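Local coordinates for alginate biosynthesis protein AlgX (Pseudomonas aeruginosa, PDB 4KNC) that takes part in O-acetylation of the exopolysaccharide alginate and protects the polymer from degradation as it crosses the periplasm, at residues A[45-50]-A[95-100]; A[92-95]-A[101-104]; A[105-110]-A[133-138]. All blocks are in the same frame, centred on the assembly; numbering follows the deposited sequence.

Contact 1: residues A[45-50]-A[95-100]; sequences WLFRTT and EKLSPA
Two aliphatic-on-aromatic contacts carry this interface: the chain of K96 lies over the indole of W45, and a methyl of L97 sits on the phenyl ring of F47. K96 CG stands over the centre of the six-membered ring of W45, 3.9 Å from its centroid and 16° off the normal, a CH-pi contact. A bend in the lysine chain at chi2 (-69°) turns it across the indole, so that CB lies near the CG-CD2 side of the five-membered ring while CD and CE pass towards NE1. In the second CH-pi contact the methyl sits nearer its ring: L97 CD2 is 3.5 Å from the centroid of the F47 ring and 14° off its normal, and CB of K96 meets the same ring at its edge, 4.1 Å from F47 CZ.

These contacts lie in the SGNH hydrolase-like domain, where strand 46-48 pairs antiparallel with strand 38-40. K96 and L97, leading into helix 99-104, pack on W45, just before strand 46-48, and on F47 within it. S98 is the N-cap of that helix, its OG accepting from E101 N. W45 also touches R89 and N93 of helix 89-93, and its side chain is about 9 Å from that of D148, an inferred active-site residue.

Polar contact between the segments runs through a water. It accepts from W45 NE1 at 3.2 Å, lying in the plane of the indole at its edge, and from K96 NZ at 3.3 Å, thus tying the end of the lysine chain to the indole that its methylenes cover.

Contact 2: residues A[92-95]-A[101-104]; sequences VNRE and EKAG
K102 and R94 meet through two stretched chains: K102 runs fully extended from a chi1 of 179°, and R94, with CG likewise trans to its own N (chi1 -176°), is straight as far as NE. The two cross at about a right angle. E95 behaves differently, its chain folding at chi2 (-50°) so that the carboxylate comes back towards K102 although its CB is directed away.

Where the long chains cross, K102 CE lies over one face of the R94 guanidinium, displaced from the centre towards the rim, and is 3.6 Å from R94 NE. The lysine thus offers a methylene to the flat cation and carries its charge past it, with K102 NZ 4.7 Å from R94 NE.

The ammonium ends on E95 in a forked salt bridge. K102 NZ donates to E95 OE1 at 3.1 Å and to E95 OE2 at 3.2 Å, in each case on the syn side of the oxygen, so both carboxylate oxygens share one cation. The bridge spans a short surface turn of the SGNH hydrolase-like domain, joining E95, in the 3-10 segment after helix 89-93, to K102 in helix 99-104.

R94 has a second link to that helix through a water, which accepts from R94 NE at 2.8 Å and donates to K102 O at 2.8 Å. Beyond the two segments, R94 NH1 forms a salt bridge with D136 OD2. The D136 carboxylate also comes close to that of E95, and the nearby positive charges of R94 and K102 would be expected to ease any repulsion between the two carboxylates.

Contact 3: residues A[105-110]-A[133-138]; sequences FDYELA and PLFDEK
Y107 reaches F135 and D136 with the end of its side chain. Its CG is trans to the backbone N (chi1 167°), which carries the ring out from the first turn of helix 107-123 to the loop opposite, and the hydroxyl oxygen makes the closest approach, 3.2 Å from F135 CB. That methylene lies at the edge of the tyrosine ring, near its plane. F135 CG lies beside its own backbone N, anti to the carbonyl carbon, with CB facing Y107 OH. The hydroxyl also lies near the plane of the F135 ring, at its edge; the contact is hydroxyl to methylene and not ring on ring.

D136 approaches obliquely, its CB 3.7 Å from Y107 OH. With CG trans to N (chi1 -152°), its carboxylate lies beyond CB, its plane turned 52° from the tyrosine ring. R94 also packs on Y107.

The tyrosine's helix is capped by D106, whose OD1 accepts from L109 N at 3.2 Å, the donor standing well above the carboxylate plane.

Helix 89-93 lies beside this contact, with L91 touching Y107, A110 and F135, while F135 also packs edge-to-face with Y114 further along helix 107-123.

Overall arrangement
All three contacts fall within the SGNH hydrolase-like domain, on the same side of the chain's centre. Contacts 1 and 2 have centres about 6 Å apart, share E95 and both use helix 99-104; contact 3 lies about 8 Å from contact 2 and 12 Å from contact 1. Contact 1 begins first, at 45-50; contact 2 begins at 92-95, where contact 1's second segment starts, and both close before contact 3 opens. Contact 2 is the bridge in space: N93 touches the rings of W45 and F47, and R94 packs on Y107. Together they join strand 46-48, helices 89-93 and 99-104, the start of helix 107-123 and the 133-138 loop in one continuous region, whose W45 end approaches the inferred active site.

Contact 1: residues A[45-50]-A[95-100]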
loop_
_atom_site.group_PDB
_atom_site.type_symbol
_atom_site.label_atom_id
_atom_site.label_comp_id
_atom_site.label_asym_id
_atom_site.label_seq_id
_atom_site.Cartn_x
_atom_site.Cartn_y
_atom_site.Cartn_z
ATOM N N TRP A 45 -23.670 -0.933 14.774
ATOM C CA TRP A 45 -22.217 -1.108 14.781
ATOM C C TRP A 45 -21.847 -2.594 14.859
ATOM O O TRP A 45 -22.383 -3.346 15.674
ATOM C CB TRP A 45 -21.556 -0.289 15.901
ATOM C CG TRP A 45 -21.409 1.156 15.514
ATOM C CD1 TRP A 45 -22.372 2.125 15.575
ATOM C CD2 TRP A 45 -20.249 1.780 14.951
ATOM N NE1 TRP A 45 -21.874 3.315 15.105
ATOM C CE2 TRP A 45 -20.572 3.131 14.716
ATOM C CE3 TRP A 45 -18.961 1.331 14.638
ATOM C CZ2 TRP A 45 -19.659 4.037 14.172
ATOM C CZ3 TRP A 45 -18.051 2.233 14.103
ATOM C CH2 TRP A 45 -18.405 3.571 13.880
ATOM N N LEU A 46 -20.963 -3.013 13.963
ATOM C CA LEU A 46 -20.333 -4.319 14.056
ATOM C C LEU A 46 -18.819 -4.111 14.187
ATOM O O LEU A 46 -18.273 -3.146 13.646
ATOM C CB LEU A 46 -20.621 -5.158 12.803
ATOM C CG LEU A 46 -22.059 -5.518 12.419
ATOM C CD1 LEU A 46 -22.051 -6.507 11.237
ATOM C CD2 LEU A 46 -22.844 -6.101 13.601
ATOM N N PHE A 47 -18.143 -5.002 14.905
ATOM C CA PHE A 47 -16.687 -4.967 14.936
ATOM C C PHE A 47 -16.150 -6.349 14.611
ATOM O O PHE A 47 -16.798 -7.347 14.900
ATOM C CB PHE A 47 -16.184 -4.556 16.316
ATOM C CG PHE A 47 -16.405 -3.105 16.642
ATOM C CD1 PHE A 47 -17.667 -2.640 16.983
ATOM C CD2 PHE A 47 -15.338 -2.200 16.617
ATOM C CE1 PHE A 47 -17.863 -1.294 17.300
ATOM C CE2 PHE A 47 -15.529 -0.862 16.932
ATOM C CZ PHE A 47 -16.798 -0.410 17.270
ATOM N N ARG A 48 -14.966 -6.399 14.010
ATOM C CA ARG A 48 -14.243 -7.648 13.820
ATOM C C ARG A 48 -13.257 -7.813 14.965
ATOM O O ARG A 48 -12.502 -6.908 15.247
ATOM C CB ARG A 48 -13.478 -7.611 12.501
ATOM C CG ARG A 48 -14.355 -7.248 11.307
ATOM C CD ARG A 48 -13.481 -6.960 10.114
ATOM N NE ARG A 48 -12.766 -5.697 10.276
ATOM C CZ ARG A 48 -11.905 -5.208 9.388
ATOM N NH1 ARG A 48 -11.632 -5.887 8.288
ATOM N NH2 ARG A 48 -11.311 -4.038 9.603
ATOM N N THR A 49 -13.251 -8.973 15.612
ATOM C CA THR A 49 -12.406 -9.173 16.782
ATOM C C THR A 49 -10.914 -9.147 16.433
ATOM O O THR A 49 -10.115 -8.535 17.145
ATOM C CB THR A 49 -12.741 -10.508 17.467
ATOM O OG1 THR A 49 -12.712 -11.553 16.490
ATOM C CG2 THR A 49 -14.139 -10.463 18.087
ATOM N N THR A 50 -10.537 -9.796 15.335
ATOM C CA THR A 50 -9.120 -9.952 15.010
ATOM C C THR A 50 -8.561 -8.728 14.286
ATOM O O THR A 50 -7.379 -8.450 14.369
ATOM C CB THR A 50 -8.836 -11.215 14.164
ATOM O OG1 THR A 50 -9.341 -11.036 12.838
ATOM C CG2 THR A 50 -9.491 -12.458 14.789
ATOM N N GLU A 95 -15.951 3.605 21.933
ATOM C CA GLU A 95 -17.196 3.907 22.656
ATOM C C GLU A 95 -18.467 3.338 22.025
ATOM O O GLU A 95 -19.517 3.317 22.666
ATOM C CB GLU A 95 -17.356 5.415 22.912
ATOM C CG GLU A 95 -16.286 6.017 23.855
ATOM C CD GLU A 95 -16.097 5.227 25.158
ATOM O OE1 GLU A 95 -17.095 4.778 25.749
ATOM O OE2 GLU A 95 -14.943 5.051 25.605
ATOM N N LYS A 96 -18.382 2.875 20.781
ATOM C CA LYS A 96 -19.545 2.269 20.127
ATOM C C LYS A 96 -19.739 0.807 20.545
ATOM O O LYS A 96 -20.757 0.185 20.228
ATOM C CB LYS A 96 -19.417 2.382 18.610
ATOM C CG LYS A 96 -19.204 3.817 18.114
ATOM C CD LYS A 96 -20.444 4.672 18.314
ATOM C CE LYS A 96 -20.289 6.021 17.619
ATOM N NZ LYS A 96 -21.506 6.869 17.753
ATOM N N LEU A 97 -18.758 0.263 21.259
ATOM C CA LEU A 97 -18.826 -1.106 21.769
ATOM C C LEU A 97 -19.928 -1.294 22.814
ATOM O O LEU A 97 -20.321 -0.349 23.494
ATOM C CB LEU A 97 -17.477 -1.497 22.381
ATOM C CG LEU A 97 -16.371 -1.634 21.330
ATOM C CD1 LEU A 97 -15.051 -1.905 21.981
ATOM C CD2 LEU A 97 -16.729 -2.747 20.329
ATOM N N SER A 98 -20.417 -2.524 22.939
ATOM C CA SER A 98 -21.303 -2.877 24.035
ATOM C C SER A 98 -20.481 -2.869 25.322
ATOM O O SER A 98 -19.241 -2.973 25.282
ATOM C CB SER A 98 -21.917 -4.260 23.795
ATOM O OG SER A 98 -21.022 -5.270 24.207
ATOM N N PRO A 99 -21.153 -2.715 26.473
ATOM C CA PRO A 99 -20.385 -2.620 27.717
ATOM C C PRO A 99 -19.576 -3.885 27.979
ATOM O O PRO A 99 -18.433 -3.806 28.430
ATOM C CB PRO A 99 -21.467 -2.405 28.780
ATOM C CG PRO A 99 -22.598 -1.759 28.029
ATOM C CD PRO A 99 -22.586 -2.446 26.686
ATOM N N ALA A 100 -20.159 -5.035 27.669
ATOM C CA ALA A 100 -19.435 -6.300 27.699
ATOM C C ALA A 100 -18.180 -6.270 26.818
ATOM O O ALA A 100 -17.078 -6.556 27.285
ATOM C CB ALA A 100 -20.364 -7.454 27.281
HETATM O O HOH W 1 -23.698 5.938 15.494
#

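Contact 2: residues A[92-95]-A[101-104]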
loop_
_atom_site.group_PDB
_atom_site.type_symbol
_atom_site.label_atom_id
_atom_site.label_comp_id
_atom_site.label_asym_id
_atom_site.label_seq_id
_atom_site.Cartn_x
_atom_site.Cartn_y
_atom_site.Cartn_z
ATOM N N VAL A 92 -10.322 3.839 17.649
ATOM C CA VAL A 92 -10.968 5.134 17.447
ATOM C C VAL A 92 -12.402 5.141 17.968
ATOM O O VAL A 92 -12.833 6.063 18.679
ATOM C CB VAL A 92 -10.946 5.559 15.970
ATOM C CG1 VAL A 92 -11.725 6.841 15.787
ATOM C CG2 VAL A 92 -9.509 5.747 15.484
ATOM N N ASN A 93 -13.143 4.101 17.612
ATOM C CA ASN A 93 -14.555 4.032 17.947
ATOM C C ASN A 93 -14.858 3.039 19.065
ATOM O O ASN A 93 -15.941 2.447 19.101
ATOM C CB ASN A 93 -15.381 3.729 16.700
ATOM C CG ASN A 93 -15.502 4.934 15.778
ATOM O OD1 ASN A 93 -15.035 4.908 14.629
ATOM N ND2 ASN A 93 -16.143 5.999 16.276
ATOM N N ARG A 94 -13.885 2.858 19.960
ATOM C CA ARG A 94 -14.101 2.154 21.225
ATOM C C ARG A 94 -15.503 2.355 21.829
ATOM O O ARG A 94 -16.171 1.386 22.179
ATOM C CB ARG A 94 -13.051 2.583 22.254
ATOM C CG ARG A 94 -13.141 1.829 23.574
ATOM C CD ARG A 94 -12.272 2.460 24.647
ATOM N NE ARG A 94 -12.105 1.562 25.785
ATOM C CZ ARG A 94 -11.499 1.898 26.917
ATOM N NH1 ARG A 94 -11.008 3.119 27.062
ATOM N NH2 ARG A 94 -11.387 1.017 27.901
ATOM N N GLU A 95 -15.951 3.605 21.933
ATOM C CA GLU A 95 -17.196 3.907 22.656
ATOM C C GLU A 95 -18.467 3.338 22.025
ATOM O O GLU A 95 -19.517 3.317 22.666
ATOM C CB GLU A 95 -17.356 5.415 22.912
ATOM C CG GLU A 95 -16.286 6.017 23.855
ATOM C CD GLU A 95 -16.097 5.227 25.158
ATOM O OE1 GLU A 95 -17.095 4.778 25.749
ATOM O OE2 GLU A 95 -14.943 5.051 25.605
ATOM N N GLU A 101 -18.351 -5.918 25.548
ATOM C CA GLU A 101 -17.235 -5.854 24.603
ATOM C C GLU A 101 -16.188 -4.813 24.980
ATOM O O GLU A 101 -14.977 -5.051 24.865
ATOM C CB GLU A 101 -17.757 -5.565 23.201
ATOM C CG GLU A 101 -18.611 -6.666 22.663
ATOM C CD GLU A 101 -19.593 -6.173 21.634
ATOM O OE1 GLU A 101 -20.447 -6.973 21.216
ATOM O OE2 GLU A 101 -19.521 -4.990 21.242
ATOM N N LYS A 102 -16.649 -3.650 25.419
ATOM C CA LYS A 102 -15.719 -2.637 25.892
ATOM C C LYS A 102 -14.896 -3.186 27.049
ATOM O O LYS A 102 -13.683 -2.951 27.136
ATOM C CB LYS A 102 -16.446 -1.368 26.335
ATOM C CG LYS A 102 -15.471 -0.297 26.851
ATOM C CD LYS A 102 -16.167 1.001 27.208
ATOM C CE LYS A 102 -15.141 2.061 27.622
ATOM N NZ LYS A 102 -15.798 3.307 28.111
ATOM N N ALA A 103 -15.553 -3.920 27.941
ATOM C CA ALA A 103 -14.848 -4.481 29.088
ATOM C C ALA A 103 -13.829 -5.517 28.629
ATOM O O ALA A 103 -12.725 -5.589 29.172
ATOM C CB ALA A 103 -15.822 -5.079 30.084
ATOM N N GLY A 104 -14.192 -6.283 27.603
ATOM C CA GLY A 104 -13.325 -7.315 27.048
ATOM C C GLY A 104 -12.173 -6.848 26.165
ATOM O O GLY A 104 -11.203 -7.574 25.973
HETATM O O HOH W 2 -12.018 -1.264 25.694
#

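Contact 3: residues A[105-110]-A[133-138]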
loop_
_atom_site.group_PDB
_atom_site.type_symbol
_atom_site.label_atom_id
_atom_site.label_comp_id
_atom_site.label_asym_id
_atom_site.label_seq_id
_atom_site.Cartn_x
_atom_site.Cartn_y
_atom_site.Cartn_z
ATOM N N PHE A 105 -12.269 -5.640 25.623
ATOM C CA PHE A 105 -11.251 -5.121 24.710
ATOM C C PHE A 105 -10.166 -4.373 25.468
ATOM O O PHE A 105 -10.408 -3.289 25.990
ATOM C CB PHE A 105 -11.928 -4.210 23.679
ATOM C CG PHE A 105 -10.977 -3.456 22.786
ATOM C CD1 PHE A 105 -9.883 -4.088 22.206
ATOM C CD2 PHE A 105 -11.212 -2.118 22.491
ATOM C CE1 PHE A 105 -9.010 -3.386 21.364
ATOM C CE2 PHE A 105 -10.353 -1.398 21.658
ATOM C CZ PHE A 105 -9.247 -2.035 21.088
ATOM N N ASP A 106 -8.972 -4.955 25.533
ATOM C CA ASP A 106 -7.835 -4.323 26.226
ATOM C C ASP A 106 -7.363 -3.071 25.491
ATOM O O ASP A 106 -6.285 -3.060 24.894
ATOM C CB ASP A 106 -6.675 -5.312 26.350
ATOM C CG ASP A 106 -5.747 -5.000 27.514
ATOM O OD1 ASP A 106 -5.532 -3.817 27.841
ATOM O OD2 ASP A 106 -5.210 -5.960 28.101
ATOM N N TYR A 107 -8.173 -2.017 25.544
ATOM C CA TYR A 107 -7.885 -0.767 24.839
ATOM C C TYR A 107 -6.519 -0.154 25.156
ATOM O O TYR A 107 -5.813 0.301 24.249
ATOM C CB TYR A 107 -8.995 0.259 25.090
ATOM C CG TYR A 107 -8.631 1.655 24.650
ATOM C CD1 TYR A 107 -8.760 2.038 23.326
ATOM C CD2 TYR A 107 -8.172 2.592 25.561
ATOM C CE1 TYR A 107 -8.434 3.320 22.911
ATOM C CE2 TYR A 107 -7.829 3.882 25.158
ATOM C CZ TYR A 107 -7.966 4.236 23.830
ATOM O OH TYR A 107 -7.629 5.501 23.412
ATOM N N GLU A 108 -6.137 -0.141 26.431
ATOM C CA GLU A 108 -4.876 0.494 26.803
ATOM C C GLU A 108 -3.696 -0.287 26.228
ATOM O O GLU A 108 -2.698 0.294 25.797
ATOM C CB GLU A 108 -4.747 0.648 28.329
ATOM C CG GLU A 108 -5.786 1.579 28.969
ATOM C CD GLU A 108 -5.688 3.014 28.470
ATOM O OE1 GLU A 108 -4.602 3.403 28.006
ATOM O OE2 GLU A 108 -6.697 3.755 28.531
ATOM N N LEU A 109 -3.822 -1.611 26.201
ATOM C CA LEU A 109 -2.755 -2.440 25.658
ATOM C C LEU A 109 -2.600 -2.214 24.158
ATOM O O LEU A 109 -1.478 -2.101 23.646
ATOM C CB LEU A 109 -3.029 -3.911 25.926
ATOM C CG LEU A 109 -1.941 -4.842 25.411
ATOM C CD1 LEU A 109 -0.629 -4.460 26.085
ATOM C CD2 LEU A 109 -2.312 -6.287 25.672
ATOM N N ALA A 110 -3.737 -2.156 23.462
ATOM C CA ALA A 110 -3.749 -1.891 22.029
ATOM C C ALA A 110 -3.109 -0.540 21.721
ATOM O O ALA A 110 -2.259 -0.433 20.842
ATOM C CB ALA A 110 -5.192 -1.942 21.476
ATOM N N PRO A 133 -4.403 11.294 19.286
ATOM C CA PRO A 133 -5.431 12.219 19.794
ATOM C C PRO A 133 -6.842 11.925 19.291
ATOM O O PRO A 133 -7.799 12.420 19.891
ATOM C CB PRO A 133 -4.968 13.585 19.279
ATOM C CG PRO A 133 -3.478 13.450 19.165
ATOM C CD PRO A 133 -3.260 12.019 18.701
ATOM N N LEU A 134 -6.978 11.128 18.229
ATOM C CA LEU A 134 -8.300 10.800 17.700
ATOM C C LEU A 134 -8.913 9.560 18.343
ATOM O O LEU A 134 -10.053 9.206 18.041
ATOM C CB LEU A 134 -8.247 10.606 16.181
ATOM C CG LEU A 134 -7.594 11.749 15.416
ATOM C CD1 LEU A 134 -7.661 11.473 13.912
ATOM C CD2 LEU A 134 -8.277 13.076 15.788
ATOM N N PHE A 135 -8.156 8.894 19.210
ATOM C CA PHE A 135 -8.610 7.629 19.793
ATOM C C PHE A 135 -9.739 7.836 20.794
ATOM O O PHE A 135 -9.869 8.908 21.392
ATOM C CB PHE A 135 -7.473 6.906 20.512
ATOM C CG PHE A 135 -6.400 6.378 19.603
ATOM C CD1 PHE A 135 -6.433 6.614 18.237
ATOM C CD2 PHE A 135 -5.345 5.647 20.129
ATOM C CE1 PHE A 135 -5.430 6.129 17.410
ATOM C CE2 PHE A 135 -4.348 5.160 19.314
ATOM C CZ PHE A 135 -4.384 5.397 17.953
ATOM N N ASP A 136 -10.536 6.791 20.985
ATOM C CA ASP A 136 -11.643 6.812 21.931
ATOM C C ASP A 136 -12.502 8.057 21.728
ATOM O O ASP A 136 -12.897 8.709 22.685
ATOM C CB ASP A 136 -11.104 6.777 23.368
ATOM C CG ASP A 136 -12.078 6.141 24.327
ATOM O OD1 ASP A 136 -13.212 5.865 23.889
ATOM O OD2 ASP A 136 -11.717 5.904 25.500
ATOM N N GLU A 137 -12.760 8.397 20.475
ATOM C CA GLU A 137 -13.366 9.680 20.140
ATOM C C GLU A 137 -14.795 9.782 20.653
ATOM O O GLU A 137 -15.481 8.770 20.834
ATOM C CB GLU A 137 -13.391 9.862 18.620
ATOM C CG GLU A 137 -14.486 9.009 17.951
ATOM C CD GLU A 137 -14.627 9.262 16.459
ATOM O OE1 GLU A 137 -13.753 9.932 15.854
ATOM O OE2 GLU A 137 -15.625 8.783 15.890
ATOM N N LYS A 138 -15.239 11.016 20.875
ATOM C CA LYS A 138 -16.667 11.314 20.954
ATOM C C LYS A 138 -16.985 12.429 19.966
ATOM O O LYS A 138 -16.691 13.601 20.207
ATOM C CB LYS A 138 -17.087 11.688 22.374
ATOM C CG LYS A 138 -16.994 10.526 23.352
#